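Local coordinates for RickCE (Rickettsia bellii, PDB 5HAM), which is a bacterial effector protease of the CE clan that acts as a deubiquitinase, probably through a catalytic cysteine, at residues A32-N37 with E111-I116; C211-V216 with L240-H245; T49-E54 with L94-R99; N171-N174 with K179-K182; K25-Q30 with K221-Q226. All coordinates share one frame; numbering follows the deposited sequence.

Contact 1 of 5, residues A32-N37 with E111-I116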
# COMPACT_ATOMS: atom_id res chain seq x y z
N ALA A 32 3.38 5.33 -5.57
CA ALA A 32 2.41 4.49 -4.87
C ALA A 32 1.31 5.25 -4.16
O ALA A 32 1.56 6.26 -3.51
CB ALA A 32 3.12 3.57 -3.88
N ILE A 33 0.10 4.75 -4.30
CA ILE A 33 -0.97 5.10 -3.39
C ILE A 33 -0.81 4.23 -2.15
O ILE A 33 -0.63 3.02 -2.26
CB ILE A 33 -2.32 4.85 -4.02
CG1 ILE A 33 -2.68 6.01 -4.96
CG2 ILE A 33 -3.40 4.66 -2.93
CD1 ILE A 33 -3.90 5.71 -5.83
N THR A 34 -0.83 4.84 -0.98
CA THR A 34 -0.62 4.10 0.26
C THR A 34 -1.75 4.33 1.26
O THR A 34 -2.21 5.45 1.48
CB THR A 34 0.74 4.45 0.93
OG1 THR A 34 0.73 5.81 1.35
CG2 THR A 34 1.89 4.28 -0.05
N PHE A 35 -2.21 3.24 1.86
CA PHE A 35 -3.22 3.34 2.88
C PHE A 35 -2.64 2.87 4.20
O PHE A 35 -1.82 1.94 4.23
CB PHE A 35 -4.40 2.42 2.57
CG PHE A 35 -5.15 2.80 1.33
CD1 PHE A 35 -6.00 3.89 1.32
CD2 PHE A 35 -5.06 2.02 0.19
CE1 PHE A 35 -6.71 4.23 0.20
CE2 PHE A 35 -5.77 2.35 -0.94
CZ PHE A 35 -6.60 3.46 -0.94
N ARG A 36 -3.08 3.50 5.28
CA ARG A 36 -2.80 2.96 6.58
C ARG A 36 -3.70 1.74 6.73
O ARG A 36 -4.73 1.64 6.05
CB ARG A 36 -3.09 4.01 7.64
CG ARG A 36 -2.13 5.21 7.59
CD ARG A 36 -2.88 6.53 7.84
NE ARG A 36 -4.00 6.28 8.73
CZ ARG A 36 -5.26 6.65 8.51
NH1 ARG A 36 -6.17 6.33 9.40
NH2 ARG A 36 -5.60 7.32 7.41
N ASN A 37 -3.29 0.79 7.57
CA ASN A 37 -4.13 -0.38 7.87
C ASN A 37 -4.86 -0.25 9.21
O ASN A 37 -5.81 -0.97 9.48
CB ASN A 37 -3.32 -1.69 7.81
CG ASN A 37 -1.88 -1.52 8.26
OD1 ASN A 37 -1.50 -0.48 8.79
ND2 ASN A 37 -1.07 -2.55 8.03
N GLU A 111 -3.90 13.66 6.63
CA GLU A 111 -4.55 14.53 5.67
C GLU A 111 -3.73 14.64 4.38
O GLU A 111 -4.27 14.59 3.28
CB GLU A 111 -4.79 15.90 6.30
CG GLU A 111 -5.84 15.85 7.41
CD GLU A 111 -5.79 17.03 8.36
OE1 GLU A 111 -5.23 18.08 7.98
OE2 GLU A 111 -6.32 16.91 9.50
N ALA A 112 -2.41 14.76 4.53
CA ALA A 112 -1.49 14.81 3.39
C ALA A 112 -1.60 13.55 2.56
O ALA A 112 -1.78 13.61 1.33
CB ALA A 112 -0.07 14.99 3.88
N GLN A 113 -1.47 12.41 3.23
CA GLN A 113 -1.64 11.09 2.62
C GLN A 113 -2.92 10.92 1.78
O GLN A 113 -2.86 10.43 0.64
CB GLN A 113 -1.54 10.00 3.69
CG GLN A 113 -1.72 8.58 3.15
CD GLN A 113 -1.33 7.52 4.18
OE1 GLN A 113 -1.52 7.70 5.38
NE2 GLN A 113 -0.74 6.42 3.71
N GLN A 114 -4.07 11.34 2.31
CA GLN A 114 -5.29 11.19 1.54
C GLN A 114 -5.37 12.18 0.37
O GLN A 114 -5.85 11.83 -0.70
CB GLN A 114 -6.56 11.15 2.41
CG GLN A 114 -7.22 12.48 2.74
CD GLN A 114 -8.24 12.36 3.89
OE1 GLN A 114 -8.74 11.27 4.20
NE2 GLN A 114 -8.55 13.50 4.52
N GLN A 115 -4.84 13.38 0.54
CA GLN A 115 -4.78 14.31 -0.60
C GLN A 115 -3.78 13.87 -1.68
O GLN A 115 -4.04 14.06 -2.88
CB GLN A 115 -4.49 15.74 -0.15
CG GLN A 115 -4.54 16.75 -1.30
CD GLN A 115 -5.83 16.69 -2.12
OE1 GLN A 115 -5.81 16.37 -3.31
NE2 GLN A 115 -6.96 17.01 -1.48
N ILE A 116 -2.66 13.28 -1.26
CA ILE A 116 -1.65 12.81 -2.21
C ILE A 116 -2.20 11.60 -2.95
O ILE A 116 -2.02 11.49 -4.17
CB ILE A 116 -0.26 12.52 -1.51
CG1 ILE A 116 0.46 13.83 -1.16
CG2 ILE A 116 0.67 11.74 -2.42
CD1 ILE A 116 1.44 13.70 0.01

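Contact 2 of 5, residues C211-V216 with L240-H245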
# COMPACT_ATOMS: atom_id res chain seq x y z
N CYS A 211 4.05 -10.33 -2.71
CA CYS A 211 3.23 -9.19 -3.17
C CYS A 211 3.90 -8.25 -4.15
O CYS A 211 3.30 -7.86 -5.15
CB CYS A 211 2.69 -8.37 -1.99
SG CYS A 211 1.42 -9.26 -1.07
N GLY A 212 5.14 -7.86 -3.87
CA GLY A 212 5.83 -6.94 -4.76
C GLY A 212 6.24 -7.61 -6.07
O GLY A 212 6.25 -6.96 -7.13
N VAL A 213 6.57 -8.90 -5.99
CA VAL A 213 6.96 -9.64 -7.18
C VAL A 213 5.82 -9.62 -8.20
O VAL A 213 6.01 -9.25 -9.36
CB VAL A 213 7.35 -11.10 -6.85
CG1 VAL A 213 7.99 -11.77 -8.04
CG2 VAL A 213 8.29 -11.15 -5.65
N PHE A 214 4.62 -9.99 -7.74
CA PHE A 214 3.44 -10.07 -8.60
C PHE A 214 2.81 -8.72 -8.94
O PHE A 214 2.22 -8.55 -10.02
CB PHE A 214 2.40 -11.01 -8.01
CG PHE A 214 2.72 -12.45 -8.23
CD1 PHE A 214 2.38 -13.07 -9.43
CD2 PHE A 214 3.40 -13.18 -7.26
CE1 PHE A 214 2.68 -14.39 -9.65
CE2 PHE A 214 3.71 -14.51 -7.47
CZ PHE A 214 3.35 -15.12 -8.68
N THR A 215 2.90 -7.76 -8.02
CA THR A 215 2.50 -6.40 -8.31
C THR A 215 3.18 -5.92 -9.59
O THR A 215 2.55 -5.35 -10.47
CB THR A 215 2.87 -5.45 -7.15
OG1 THR A 215 1.96 -5.66 -6.07
CG2 THR A 215 2.79 -3.99 -7.60
N VAL A 216 4.47 -6.20 -9.70
CA VAL A 216 5.22 -5.75 -10.85
C VAL A 216 4.75 -6.49 -12.09
O VAL A 216 4.46 -5.88 -13.12
CB VAL A 216 6.75 -5.97 -10.65
CG1 VAL A 216 7.52 -5.80 -11.98
CG2 VAL A 216 7.29 -5.05 -9.53
N LEU A 240 9.54 -17.36 -7.25
CA LEU A 240 11.00 -17.36 -7.26
C LEU A 240 11.59 -16.94 -8.60
O LEU A 240 12.47 -16.08 -8.65
CB LEU A 240 11.57 -18.73 -6.89
CG LEU A 240 11.97 -18.91 -5.43
CD1 LEU A 240 10.73 -19.10 -4.55
CD2 LEU A 240 12.92 -20.08 -5.32
N ARG A 241 11.12 -17.56 -9.68
CA ARG A 241 11.66 -17.28 -11.02
C ARG A 241 11.44 -15.82 -11.40
O ARG A 241 12.31 -15.19 -12.01
CB ARG A 241 11.02 -18.20 -12.06
CG ARG A 241 10.99 -19.68 -11.67
CD ARG A 241 10.10 -20.47 -12.62
NE ARG A 241 9.19 -21.39 -11.93
CZ ARG A 241 9.50 -22.64 -11.57
NH1 ARG A 241 10.72 -23.12 -11.83
NH2 ARG A 241 8.61 -23.40 -10.95
N LEU A 242 10.28 -15.29 -11.04
CA LEU A 242 9.98 -13.89 -11.29
C LEU A 242 10.97 -13.02 -10.52
O LEU A 242 11.51 -12.05 -11.06
CB LEU A 242 8.56 -13.56 -10.88
CG LEU A 242 7.41 -13.93 -11.82
CD1 LEU A 242 6.07 -13.66 -11.12
CD2 LEU A 242 7.52 -13.13 -13.11
N ARG A 243 11.21 -13.40 -9.27
CA ARG A 243 12.12 -12.65 -8.40
C ARG A 243 13.56 -12.67 -8.94
O ARG A 243 14.25 -11.64 -8.94
CB ARG A 243 12.05 -13.19 -6.97
CG ARG A 243 12.79 -12.35 -5.96
CD ARG A 243 12.87 -13.03 -4.61
NE ARG A 243 11.61 -12.99 -3.87
CZ ARG A 243 11.30 -12.05 -2.97
NH1 ARG A 243 10.15 -12.10 -2.33
NH2 ARG A 243 12.17 -11.07 -2.71
N GLU A 244 14.00 -13.84 -9.40
CA GLU A 244 15.31 -13.97 -10.00
C GLU A 244 15.38 -13.07 -11.20
O GLU A 244 16.29 -12.26 -11.33
CB GLU A 244 15.59 -15.43 -10.40
CG GLU A 244 15.86 -16.34 -9.22
CD GLU A 244 15.92 -17.82 -9.59
OE1 GLU A 244 16.06 -18.16 -10.79
OE2 GLU A 244 15.84 -18.66 -8.66
N HIS A 245 14.38 -13.20 -12.07
CA HIS A 245 14.27 -12.38 -13.26
C HIS A 245 14.32 -10.90 -12.91
O HIS A 245 15.05 -10.14 -13.55
CB HIS A 245 12.98 -12.74 -13.99
CG HIS A 245 12.77 -11.97 -15.27
ND1 HIS A 245 13.65 -12.06 -16.32
CD2 HIS A 245 11.78 -11.14 -15.64
CE1 HIS A 245 13.21 -11.27 -17.30
NE2 HIS A 245 12.09 -10.71 -16.93

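Contact 3 of 5, residues T49-E54 with L94-R99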
# COMPACT_ATOMS: atom_id res chain seq x y z
N THR A 49 -4.86 13.85 24.07
CA THR A 49 -5.74 14.92 24.54
C THR A 49 -6.21 14.80 25.98
O THR A 49 -6.62 15.79 26.58
CB THR A 49 -7.00 15.08 23.64
OG1 THR A 49 -7.76 13.87 23.65
CG2 THR A 49 -6.61 15.41 22.20
N ALA A 50 -6.18 13.59 26.54
CA ALA A 50 -6.61 13.36 27.92
C ALA A 50 -5.70 14.05 28.91
O ALA A 50 -4.47 14.03 28.79
CB ALA A 50 -6.71 11.88 28.24
N LYS A 51 -6.32 14.70 29.88
CA LYS A 51 -5.61 15.44 30.90
C LYS A 51 -6.16 15.00 32.25
O LYS A 51 -7.19 14.31 32.32
CB LYS A 51 -5.83 16.93 30.65
CG LYS A 51 -5.53 17.31 29.22
CD LYS A 51 -5.55 18.80 28.97
CE LYS A 51 -4.99 19.07 27.58
NZ LYS A 51 -5.69 18.31 26.50
N GLY A 52 -5.45 15.36 33.32
CA GLY A 52 -5.92 15.08 34.67
C GLY A 52 -6.23 13.62 34.95
O GLY A 52 -5.40 12.74 34.74
N GLU A 53 -7.44 13.36 35.42
CA GLU A 53 -7.78 12.01 35.82
C GLU A 53 -7.99 11.08 34.63
O GLU A 53 -7.59 9.92 34.70
CB GLU A 53 -9.01 12.00 36.73
CG GLU A 53 -9.43 10.63 37.16
CD GLU A 53 -8.64 10.14 38.35
OE1 GLU A 53 -7.73 10.87 38.81
OE2 GLU A 53 -8.95 9.04 38.84
N GLU A 54 -8.61 11.57 33.56
CA GLU A 54 -8.76 10.77 32.34
C GLU A 54 -7.38 10.30 31.87
O GLU A 54 -7.17 9.13 31.58
CB GLU A 54 -9.48 11.55 31.23
CG GLU A 54 -11.00 11.36 31.17
CD GLU A 54 -11.79 12.27 32.13
OE1 GLU A 54 -11.17 13.10 32.84
OE2 GLU A 54 -13.03 12.16 32.18
N LEU A 94 4.71 12.88 28.29
CA LEU A 94 5.02 14.20 27.76
C LEU A 94 4.12 15.30 28.31
O LEU A 94 3.08 15.04 28.89
CB LEU A 94 4.90 14.18 26.23
CG LEU A 94 5.84 13.21 25.51
CD1 LEU A 94 5.45 13.09 24.05
CD2 LEU A 94 7.28 13.69 25.69
N SER A 95 4.53 16.55 28.11
CA SER A 95 3.71 17.69 28.45
C SER A 95 2.46 17.74 27.57
O SER A 95 2.48 17.28 26.42
CB SER A 95 4.51 18.99 28.29
OG SER A 95 4.98 19.14 26.97
N ASP A 96 1.38 18.30 28.11
CA ASP A 96 0.12 18.43 27.37
C ASP A 96 0.34 19.13 26.03
O ASP A 96 -0.23 18.73 25.00
CB ASP A 96 -0.91 19.21 28.18
CG ASP A 96 -1.40 18.44 29.40
OD1 ASP A 96 -1.20 17.20 29.48
OD2 ASP A 96 -1.99 19.10 30.27
N ALA A 97 1.20 20.14 26.05
CA ALA A 97 1.53 20.90 24.85
C ALA A 97 2.22 20.03 23.80
O ALA A 97 1.92 20.12 22.61
CB ALA A 97 2.39 22.08 25.20
N GLU A 98 3.14 19.17 24.22
CA GLU A 98 3.82 18.33 23.25
C GLU A 98 2.92 17.21 22.77
O GLU A 98 3.03 16.77 21.62
CB GLU A 98 5.15 17.79 23.78
CG GLU A 98 6.15 17.44 22.66
CD GLU A 98 6.77 18.67 21.97
OE1 GLU A 98 7.57 18.47 21.03
OE2 GLU A 98 6.47 19.83 22.37
N ARG A 99 2.02 16.74 23.62
CA ARG A 99 1.12 15.69 23.20
C ARG A 99 0.19 16.25 22.13
O ARG A 99 -0.11 15.59 21.13
CB ARG A 99 0.35 15.09 24.38
CG ARG A 99 1.21 14.24 25.30
CD ARG A 99 0.54 14.04 26.65
NE ARG A 99 -0.70 13.26 26.54
CZ ARG A 99 -1.85 13.55 27.16
NH1 ARG A 99 -1.95 14.62 27.94
NH2 ARG A 99 -2.90 12.77 26.98
O HOH W 1 -2.76 17.42 25.56

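Contact 4 of 5, residues N171-N174 with K179-K182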
# COMPACT_ATOMS: atom_id res chain seq x y z
N ASN A 171 -7.06 -11.37 -2.05
CA ASN A 171 -8.11 -10.49 -1.53
C ASN A 171 -8.78 -9.72 -2.65
O ASN A 171 -8.15 -9.46 -3.68
CB ASN A 171 -7.54 -9.45 -0.56
CG ASN A 171 -6.79 -10.08 0.57
OD1 ASN A 171 -7.38 -10.71 1.44
ND2 ASN A 171 -5.48 -9.89 0.58
N SER A 172 -10.03 -9.33 -2.47
CA SER A 172 -10.70 -8.51 -3.47
C SER A 172 -10.21 -7.08 -3.28
O SER A 172 -9.54 -6.78 -2.30
CB SER A 172 -12.22 -8.55 -3.29
OG SER A 172 -12.61 -7.63 -2.27
N ILE A 173 -10.58 -6.20 -4.20
CA ILE A 173 -10.27 -4.78 -4.13
C ILE A 173 -10.96 -4.10 -2.93
O ILE A 173 -10.65 -2.95 -2.63
CB ILE A 173 -10.67 -4.06 -5.45
CG1 ILE A 173 -10.00 -2.70 -5.58
CG2 ILE A 173 -12.19 -3.91 -5.60
CD1 ILE A 173 -10.51 -1.95 -6.76
N ASN A 174 -11.87 -4.82 -2.26
CA ASN A 174 -12.60 -4.29 -1.10
C ASN A 174 -11.89 -4.51 0.21
O ASN A 174 -12.39 -4.14 1.26
CB ASN A 174 -13.98 -4.92 -0.99
CG ASN A 174 -14.88 -4.49 -2.12
OD1 ASN A 174 -14.97 -3.31 -2.44
ND2 ASN A 174 -15.53 -5.45 -2.76
N LYS A 179 -11.53 0.68 1.51
CA LYS A 179 -10.75 1.90 1.47
C LYS A 179 -10.40 2.37 0.05
O LYS A 179 -10.56 3.54 -0.27
CB LYS A 179 -9.53 1.81 2.41
CG LYS A 179 -8.42 0.83 2.06
CD LYS A 179 -7.50 0.65 3.29
CE LYS A 179 -6.33 -0.27 3.02
NZ LYS A 179 -5.72 -0.89 4.22
N LEU A 180 -9.98 1.45 -0.81
CA LEU A 180 -9.62 1.82 -2.19
C LEU A 180 -10.84 2.24 -3.07
O LEU A 180 -10.82 3.30 -3.73
CB LEU A 180 -8.76 0.72 -2.85
CG LEU A 180 -8.44 0.86 -4.34
CD1 LEU A 180 -7.78 2.20 -4.65
CD2 LEU A 180 -7.55 -0.29 -4.80
N PRO A 181 -11.91 1.43 -3.08
CA PRO A 181 -13.10 1.89 -3.80
C PRO A 181 -13.64 3.20 -3.24
O PRO A 181 -14.16 3.98 -4.03
CB PRO A 181 -14.10 0.75 -3.58
CG PRO A 181 -13.23 -0.45 -3.51
CD PRO A 181 -11.99 -0.01 -2.75
N LYS A 182 -13.52 3.44 -1.94
CA LYS A 182 -13.90 4.73 -1.37
C LYS A 182 -13.03 5.86 -1.93
O LYS A 182 -13.52 6.97 -2.16
CB LYS A 182 -13.81 4.73 0.17
CG LYS A 182 -14.83 3.85 0.89
CD LYS A 182 -16.14 3.70 0.11
CE LYS A 182 -17.08 2.67 0.76
NZ LYS A 182 -18.22 2.30 -0.14
O HOH W 2 -10.29 -1.70 -0.41

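Contact 5 of 5, residues K25-Q30 with K221-Q226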
# COMPACT_ATOMS: atom_id res chain seq x y z
N LYS A 25 6.80 6.42 -23.16
CA LYS A 25 6.01 7.17 -24.13
C LYS A 25 4.54 6.75 -24.14
O LYS A 25 3.66 7.54 -24.46
CB LYS A 25 6.63 7.03 -25.52
CG LYS A 25 7.98 7.69 -25.58
CD LYS A 25 8.68 7.56 -26.91
CE LYS A 25 10.05 8.24 -26.81
NZ LYS A 25 10.93 8.05 -28.00
N LYS A 26 4.30 5.50 -23.79
CA LYS A 26 2.99 4.89 -23.89
C LYS A 26 2.36 4.70 -22.51
O LYS A 26 1.14 4.79 -22.34
CB LYS A 26 3.15 3.51 -24.53
CG LYS A 26 2.25 3.25 -25.70
CD LYS A 26 2.28 1.79 -26.09
CE LYS A 26 3.69 1.33 -26.39
NZ LYS A 26 3.65 0.17 -27.31
N PHE A 27 3.21 4.42 -21.52
CA PHE A 27 2.77 4.06 -20.19
C PHE A 27 3.37 4.99 -19.15
O PHE A 27 4.55 5.30 -19.21
CB PHE A 27 3.19 2.62 -19.86
CG PHE A 27 2.68 1.60 -20.84
CD1 PHE A 27 1.32 1.43 -21.03
CD2 PHE A 27 3.56 0.81 -21.56
CE1 PHE A 27 0.85 0.48 -21.93
CE2 PHE A 27 3.11 -0.14 -22.45
CZ PHE A 27 1.74 -0.31 -22.64
N SER A 28 2.56 5.44 -18.20
CA SER A 28 3.10 6.20 -17.08
C SER A 28 3.03 5.40 -15.79
O SER A 28 1.99 4.87 -15.43
CB SER A 28 2.38 7.54 -16.90
OG SER A 28 0.99 7.35 -16.78
N VAL A 29 4.16 5.31 -15.12
CA VAL A 29 4.23 4.70 -13.82
C VAL A 29 4.06 5.75 -12.73
O VAL A 29 4.88 6.66 -12.60
CB VAL A 29 5.57 4.01 -13.60
CG1 VAL A 29 5.63 3.43 -12.20
CG2 VAL A 29 5.76 2.94 -14.65
N GLN A 30 3.01 5.61 -11.92
CA GLN A 30 2.73 6.57 -10.87
C GLN A 30 3.45 6.21 -9.58
O GLN A 30 3.84 5.06 -9.39
CB GLN A 30 1.22 6.63 -10.61
CG GLN A 30 0.43 7.16 -11.79
CD GLN A 30 0.86 8.56 -12.15
OE1 GLN A 30 1.05 9.40 -11.28
NE2 GLN A 30 1.03 8.82 -13.44
N LYS A 221 1.69 -6.59 -17.15
CA LYS A 221 0.80 -7.35 -18.03
C LYS A 221 -0.53 -6.66 -18.30
O LYS A 221 -0.95 -6.53 -19.44
CB LYS A 221 0.60 -8.78 -17.52
CG LYS A 221 1.61 -9.73 -18.15
CD LYS A 221 2.03 -10.82 -17.22
CE LYS A 221 3.03 -11.72 -17.90
NZ LYS A 221 3.34 -12.87 -17.02
N ILE A 222 -1.17 -6.18 -17.23
CA ILE A 222 -2.41 -5.46 -17.36
C ILE A 222 -2.22 -4.20 -18.20
O ILE A 222 -3.03 -3.92 -19.08
CB ILE A 222 -2.95 -5.06 -15.99
CG1 ILE A 222 -3.27 -6.32 -15.17
CG2 ILE A 222 -4.19 -4.22 -16.14
CD1 ILE A 222 -3.59 -6.02 -13.70
N ALA A 223 -1.14 -3.46 -17.96
CA ALA A 223 -0.84 -2.28 -18.77
C ALA A 223 -0.84 -2.61 -20.27
O ALA A 223 -1.37 -1.86 -21.08
CB ALA A 223 0.50 -1.68 -18.36
N LYS A 224 -0.26 -3.77 -20.61
CA LYS A 224 -0.12 -4.19 -22.01
C LYS A 224 -1.35 -4.96 -22.54
O LYS A 224 -1.34 -5.46 -23.67
CB LYS A 224 1.18 -4.99 -22.20
CG LYS A 224 2.42 -4.20 -21.78
CD LYS A 224 3.72 -4.96 -21.93
CE LYS A 224 4.88 -4.08 -21.49
NZ LYS A 224 6.23 -4.73 -21.55
N GLY A 225 -2.40 -5.07 -21.74
CA GLY A 225 -3.61 -5.74 -22.17
C GLY A 225 -3.49 -7.25 -22.22
O GLY A 225 -4.27 -7.91 -22.91
N GLN A 226 -2.51 -7.80 -21.50
CA GLN A 226 -2.25 -9.25 -21.49
C GLN A 226 -2.78 -9.88 -20.22
O GLN A 226 -2.79 -9.24 -19.16
CB GLN A 226 -0.75 -9.54 -21.56
CG GLN A 226 -0.01 -8.89 -22.71
CD GLN A 226 -0.61 -9.22 -24.05
OE1 GLN A 226 -0.55 -10.37 -24.52
NE2 GLN A 226 -1.20 -8.21 -24.69

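Contact 1 of 5, residues A32-N37 with E111-I116
The amide of Gln113 lies between two residues of the chain segment facing it, Thr34 at its nitrogen and Arg36 at its oxygen. Its OE1 comes to the edge of the Arg36 guanidinium, near the plane of that group, and the two planes are turned 56° apart. The touch there is with the aliphatic part of the arginine, OE1 lying 3.0 Å from CD and 3.4 Å from CG of Arg36; these methylenes are probably slightly polarised by the nearby charge, and no hydrogen bond is formed to the guanidinium. At the other end of the amide, Gln113 NE2 donates to Thr34 OG1 at 2.8 Å with an N-H...O angle of 143°, the hydroxyl sitting slightly out of the amide plane. A weak, more bent bond of 2.8 Å also runs from NE2 to Thr34 O. The threonine can offer both acceptors because chi1 of 66° tucks OG1 between its backbone N and carbonyl carbon. Glutamine suits the helix position: with CG anti to the backbone N and the chain extended, it is long enough to span to a strand. Strand 27-34 is an outer strand of the mixed sheet, and helix 96-130 lies in the beta-alpha-beta crossover that joins it to the parallel neighbour 135-141, a connection lengthened by further helices. Ile33, bonded through its backbone to Pro139 and Glu141, also packs on Asn117 and Ile120 of the long helix. Phe35 packs on Lys179, Leu180 and Leu183 of helix 175-188. Thr34 O takes a further hydrogen bond from Asn117 ND2, one helical turn beyond Gln113.

Contact 2 of 5, residues C211-V216 with L240-H245
Val213 and Phe214 of one helix meet Leu242 and Arg243 of another where helices 211-223 and 238-251 pack in the helical part of the CE-clan protease fold. The local axes approach to 9.6 Å and are inclined at 74°, so the contact is confined to a single patch where they pass. Aliphatic packing forms its centre: Val213 CG1 presses against Leu242 CB at 3.4 Å and also reaches the backbone N of Arg243. A branched, compact valine fits here because the backbones are close, with 6.1 Å between CA of Val213 and CA of Arg243. The second kind of contact is CH-pi. Leu242 CD1 rests over one face of the Phe214 ring, 4.0 Å from its centroid and displaced toward the rim at CE1 and CZ. The third is a methyl on a cationic plane: Val213 CG2 covers one face of the Arg243 guanidinium, 3.9 Å from NH1. A bend at chi3 (-75°) turns that group across the valine, and its charge is met outside this pair, where NH2 donates to Tyr7 O and Trp261 O while the Tyr7 ring makes a cation-pi contact. Cys211, at the start of its helix, occupies a place consistent with the CE-clan nucleophile. Its carbonyl O takes Thr215 N on one face and Thr215 OG1, at 2.7 Å, on the other.

Contact 3 of 5, residues T49-E54 with L94-R99
Arg99 reaches across to Ala50 O and holds it with both terminal nitrogens, NH1 and NH2, each 2.7 Å from that oxygen. The contact closes the base of a helical excursion in which helices 52-69 and 75-93 lead away and back before helix 96-130 begins. Ala50 O lies in the plane of the guanidinium, at its end. NH2 meets it on a lone pair, while NH1 comes nearly along the C=O axis. Arginine suits this place because its flat, multiply donating end can serve the carbonyls left over where helix 42-49 stops: Ala50 is the first residue to leave helical geometry, and Arg99 NE donates to Asp47 O. The Ala50 methyl packs on Lys55 and Ile58 of helix 52-69. A bend at chi3 (65°) swings the guanidinium round to the carbonyl. In the next shell Asp96, one helical turn earlier, lies at the guanidinium edge and forms a salt bridge, OD1 to Arg99 NH1 3.1 Å, whose hydrogen bond is bent and weak; with the NE bond to Asp47 O and the two bonds to Ala50 O, it helps fix the rotation of the guanidinium. Lys51 lays its methylenes beside this carboxylate, with CD 3.8 Å from Asp96 OD2. Its amine does not pair with the acid: chi4 (54°) turns NZ back to Thr49 O at 2.7 Å, and a water, bound weakly by NZ, donates to Asp96 O. Farther out, Lys55 makes a long, weak ion pair with Asp96. The start of the other helix is set by Ser95, the N-cap, whose OG accepts a weak bond from Glu98 N at 3.3 Å.

Contact 4 of 5, residues N171-N174 with K179-K182
Ile173 CG1 and Leu180 CG both stand anti to their backbone N (chi1 -163° and 172°), and chi2 of 56° then sets Leu180 CD2 against Ile173 CG1, 3.5 Å away. The two side chains cross at about a right angle, and Ile173 CD1 extends the touch along the same methyl at 3.9 Å. Ile173 CG2, on the other branch, faces Pro181 CG more loosely. The proline ring packs against polar atoms as well: its CD simply rests on Ile173 O, 3.2 Å away, and its CG is 3.5 Å from Asn174 OD1. A water donates a hydrogen bond to Ile173 O at 2.6 Å and accepts from Leu180 N at 3.2 Å, bridging the two segments. Helix 175-188 is kinked here, since the nitrogens of Leu180 and Pro181 lack bonds to the preceding turn, and the water serves one of them. The whole lies in the beta-alpha-beta crossover from strand 160-166 to its parallel neighbour 196-199: Ile173 and Leu180 both pack on Phe165. The loop entering the helix is shaped by an ST turn, in which Ser172 OG accepts from Asn174 N at 2.9 Å, and by Asp199, which receives Ile173 N. Through Asn171, which packs on His146 and donates from ND2 to Asp167 OD2, the same loop borders two residues consistent with the catalytic histidine and aspartate of CE-clan proteases.

Contact 5 of 5, residues K25-Q30 with K221-Q226
Strand residues 27-29 pass the C-terminal end of helix 211-223, with CA of Phe27 7.4 Å from CA of Ala223, just before Gly225 closes that helix in a Schellman motif with positive phi. Phe27 points at the helix and is the one residue of 25-30 that touches the helix end. One face of its ring receives Ala223 CB, offset toward the rim and 4.2 Å from CD1, while the opposite face is covered by CB of the preceding Lys26. A methyl is well sized for this place, letting the ring come against the helix end. Ala223 O packs closely above the plane of the ring, 3.3 Å from Phe27 CE1. The Lys224 side chain runs at about a right angle to that of Phe27, its CG 4.0 Å from Phe27 CZ, and its extended chain carries NZ on to Gln21 O. Lys224 O is itself taken by Gln226 NE2 at 2.9 Å, in a nearly straight bond of 173°. Around them, Phe27 also packs on Leu22, Glu134 and Ala135, and Ala223 on Val137, which places the helix end against strand 135-141, while Val29 turns to Leu18 and Thr19 of helix 11-20.

Overall arrangement
Contacts 1 and 5 use the two ends of strand 27-34, their centres 23 Å apart, and contact 1 ties it to helix 96-130. That helix carries contact 3, which lies far from the catalytic body: its centre is 47 Å from that of contact 2 and 50 Å from that of contact 5. Contacts 1 and 4 touch directly, where Arg36 O is probably hydrogen-bonded to Lys179 NZ. Contacts 2 and 5 share helix 211-223, their centres 17 Å apart. Cys211 of contact 2, together with His146 and Asp167 beside contact 4, is consistent with the catalytic groups of CE-clan proteases; the nearest atoms of those two contacts are about 7 Å apart.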